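Lipase, class 3 (Penicillium roqueforti FM164, PDB 6L7N) probably hydrolyses the ester bonds of lipids such as triacylglycerols, as a fungal class 3 lipase of the alpha/beta-hydrolase fold. Local coordinates at residues A22-D27 with I36-G41. Residues are numbered along the deposited sequence; the frame is centred on the assembly and turned at random.
Sequences AYYADD and ISCSKG
Tyr24 turns one ring face to Ser37 O and Cys38 CA, its CB placing CG anti to its own carbonyl carbon (chi1 -73°). Along the CD1-CE1 branch, CD1 lies 4.0 Å from Cys38 SG and CE1 meets Cys38 CB at 3.6 Å, with SG equally near but oblique to the ring. Cys38 CA stands over the face, 3.8 Å from the ring centroid and 20° off the normal, a CH-pi contact, and 3.6 Å from CZ. Along the CD2-CE2 branch, CE2 approaches Ser39 OG at 3.3 Å. At the tip, OH accepts a bent hydrogen bond from Lys40 N at the ring edge (3.1 Å, 141°) and is also hydrogen-bonded to Asn42 OD1, so two partners fix the hydroxyl. Farther back, Asp27 OD1 receives Ser37 N at 3.0 Å on the syn side, nearly straight but tilted out of the carboxylate plane. Asp26 OD2 and Ser37 O are bridged by a water. The ring face packs on Cys38, first residue of a type I beta turn (Cys38 to Gly41) whose Gly41 N bonds Cys38 O at 2.9 Å. This joins the N-cap of helix 25-28 to the disulfide-bonded Cys38-Cys43 loop in the N-terminal region of a class 3 lipase.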
ATOM      1  N   ALA A  22      -0.325  10.670  -0.042  1.00 10.00           N
ATOM      2  CA  ALA A  22       0.694  10.369   0.957  1.00  7.45           C
ATOM      3  C   ALA A  22       2.073  10.905   0.587  1.00  6.31           C
ATOM      4  O   ALA A  22       2.915  11.081   1.471  1.00  7.24           O
ATOM      5  CB  ALA A  22       0.818   8.855   1.178  1.00 10.73           C
ATOM      6  N   TYR A  23       2.338  11.145  -0.691  1.00  8.51           N
ATOM      7  CA  TYR A  23       3.655  11.642  -1.063  1.00  9.90           C
ATOM      8  C   TYR A  23       3.835  13.128  -0.799  1.00 11.86           C
ATOM      9  O   TYR A  23       4.970  13.604  -0.840  1.00 10.84           O
ATOM     10  CB  TYR A  23       3.930  11.360  -2.535  1.00  8.30           C
ATOM     11  CG  TYR A  23       4.362   9.928  -2.780  1.00  9.48           C
ATOM     12  CD1 TYR A  23       5.698   9.564  -2.698  1.00 10.62           C
ATOM     13  CD2 TYR A  23       3.432   8.943  -3.081  1.00  9.12           C
ATOM     14  CE1 TYR A  23       6.097   8.243  -2.925  1.00 14.99           C
ATOM     15  CE2 TYR A  23       3.819   7.621  -3.305  1.00 10.67           C
ATOM     16  CZ  TYR A  23       5.151   7.283  -3.222  1.00 15.15           C
ATOM     17  OH  TYR A  23       5.534   5.975  -3.450  1.00 11.74           O
ATOM     18  N   TYR A  24       2.760  13.863  -0.511  1.00 10.20           N
ATOM     19  CA  TYR A  24       2.820  15.318  -0.379  1.00 13.05           C
ATOM     20  C   TYR A  24       3.114  15.709   1.062  1.00 11.94           C
ATOM     21  O   TYR A  24       2.283  15.473   1.949  1.00  9.72           O
ATOM     22  CB  TYR A  24       1.503  15.961  -0.811  1.00 14.04           C
ATOM     23  CG  TYR A  24       1.254  15.955  -2.290  1.00  8.66           C
ATOM     24  CD1 TYR A  24       0.718  14.842  -2.904  1.00  8.97           C
ATOM     25  CD2 TYR A  24       1.542  17.069  -3.071  1.00 14.35           C
ATOM     26  CE1 TYR A  24       0.478  14.818  -4.247  1.00 10.80           C
ATOM     27  CE2 TYR A  24       1.302  17.058  -4.432  1.00 14.97           C
ATOM     28  CZ  TYR A  24       0.764  15.930  -5.014  1.00 15.17           C
ATOM     29  OH  TYR A  24       0.525  15.885  -6.365  1.00 11.94           O
ATOM     30  N   ALA A  25       4.268  16.351   1.285  1.00  8.32           N
ATOM     31  CA  ALA A  25       4.579  16.879   2.612  1.00 11.21           C
ATOM     32  C   ALA A  25       3.478  17.787   3.129  1.00 11.60           C
ATOM     33  O   ALA A  25       3.223  17.829   4.338  1.00 11.48           O
ATOM     34  CB  ALA A  25       5.900  17.644   2.597  1.00 15.87           C
ATOM     35  N   ASP A  26       2.825  18.526   2.230  1.00 12.64           N
ATOM     36  CA  ASP A  26       1.698  19.366   2.632  1.00 14.13           C
ATOM     37  C   ASP A  26       0.590  18.555   3.286  1.00 13.82           C
ATOM     38  O   ASP A  26      -0.163  19.087   4.104  1.00 12.58           O
ATOM     39  CB  ASP A  26       1.131  20.092   1.424  1.00 14.90           C
ATOM     40  CG  ASP A  26       2.201  20.552   0.484  1.00 30.03           C
ATOM     41  OD1 ASP A  26       3.237  21.055   0.979  1.00 30.28           O
ATOM     42  OD2 ASP A  26       2.030  20.408  -0.755  1.00 37.12           O
ATOM     43  N   ASP A  27       0.448  17.288   2.921  1.00  8.21           N
ATOM     44  CA  ASP A  27      -0.644  16.508   3.490  1.00 13.68           C
ATOM     45  C   ASP A  27      -0.234  15.808   4.781  1.00 13.13           C
ATOM     46  O   ASP A  27      -1.012  15.782   5.740  1.00 15.28           O
ATOM     47  CB  ASP A  27      -1.155  15.478   2.478  1.00 10.97           C
ATOM     48  CG  ASP A  27      -1.956  16.110   1.345  1.00 14.95           C
ATOM     49  OD1 ASP A  27      -2.816  16.986   1.609  1.00 13.82           O
ATOM     50  OD2 ASP A  27      -1.710  15.735   0.188  1.00 14.33           O
ATOM     51  N   ILE A  36      -7.248  17.231   2.458  1.00 11.92           N
ATOM     52  CA  ILE A  36      -6.233  16.610   1.612  1.00 12.56           C
ATOM     53  C   ILE A  36      -6.221  17.295   0.250  1.00 14.93           C
ATOM     54  O   ILE A  36      -7.274  17.525  -0.360  1.00 16.87           O
ATOM     55  CB  ILE A  36      -6.508  15.107   1.438  1.00 14.22           C
ATOM     56  CG1 ILE A  36      -6.191  14.306   2.708  1.00 10.41           C
ATOM     57  CG2 ILE A  36      -5.741  14.555   0.245  1.00 28.64           C
ATOM     58  CD1 ILE A  36      -6.742  12.889   2.646  1.00 13.89           C
ATOM     59  N   SER A  37      -5.022  17.582  -0.260  1.00 12.31           N
ATOM     60  CA  SER A  37      -4.896  18.216  -1.560  1.00 14.88           C
ATOM     61  C   SER A  37      -3.627  17.726  -2.227  1.00 15.16           C
ATOM     62  O   SER A  37      -2.623  17.471  -1.560  1.00 14.97           O
ATOM     63  CB  SER A  37      -4.867  19.752  -1.446  1.00 14.79           C
ATOM     64  OG  SER A  37      -5.051  20.319  -2.726  1.00 24.48           O
ATOM     65  N   CYS A  38      -3.684  17.588  -3.548  1.00 12.66           N
ATOM     66  CA  CYS A  38      -2.543  17.171  -4.358  1.00 13.05           C
ATOM     67  C   CYS A  38      -2.253  18.287  -5.344  1.00 12.39           C
ATOM     68  O   CYS A  38      -2.968  18.435  -6.337  1.00 15.47           O
ATOM     69  CB  CYS A  38      -2.834  15.874  -5.086  1.00 12.24           C
ATOM     70  SG  CYS A  38      -3.107  14.551  -3.947  1.00 15.58           S
ATOM     71  N   SER A  39      -1.192  19.051  -5.087  1.00 12.11           N
ATOM     72  CA  SER A  39      -0.935  20.222  -5.917  1.00 17.44           C
ATOM     73  C   SER A  39      -0.662  19.830  -7.364  1.00 16.99           C
ATOM     74  O   SER A  39      -0.999  20.584  -8.277  1.00 26.13           O
ATOM     75  CB  SER A  39       0.220  21.041  -5.338  1.00 15.92           C
ATOM     76  OG  SER A  39       1.410  20.294  -5.253  1.00 17.12           O
ATOM     77  N   LYS A  40      -0.117  18.641  -7.604  1.00 14.16           N
ATOM     78  CA  LYS A  40       0.152  18.211  -8.973  1.00 16.48           C
ATOM     79  C   LYS A  40      -1.057  17.580  -9.653  1.00 17.86           C
ATOM     80  O   LYS A  40      -0.917  17.038 -10.754  1.00 26.48           O
ATOM     81  CB  LYS A  40       1.334  17.239  -8.996  1.00 19.56           C
ATOM     82  CG  LYS A  40       2.661  17.862  -8.574  1.00 21.41           C
ATOM     83  CD  LYS A  40       2.815  19.273  -9.104  1.00 29.32           C
ATOM     84  CE  LYS A  40       3.627  19.308 -10.395  1.00 34.29           C
ATOM     85  NZ  LYS A  40       3.884  20.720 -10.840  1.00 29.13           N
ATOM     86  N   GLY A  41      -2.228  17.625  -9.030  1.00 15.28           N
ATOM     87  CA  GLY A  41      -3.440  17.203  -9.701  1.00 20.70           C
ATOM     88  C   GLY A  41      -3.614  15.709  -9.854  1.00 19.06           C
ATOM     89  O   GLY A  41      -4.310  15.273 -10.776  1.00 21.15           O
TER
HETATM   90  O   HOH W   1      -0.518  19.495  -2.631  1.00 24.62           O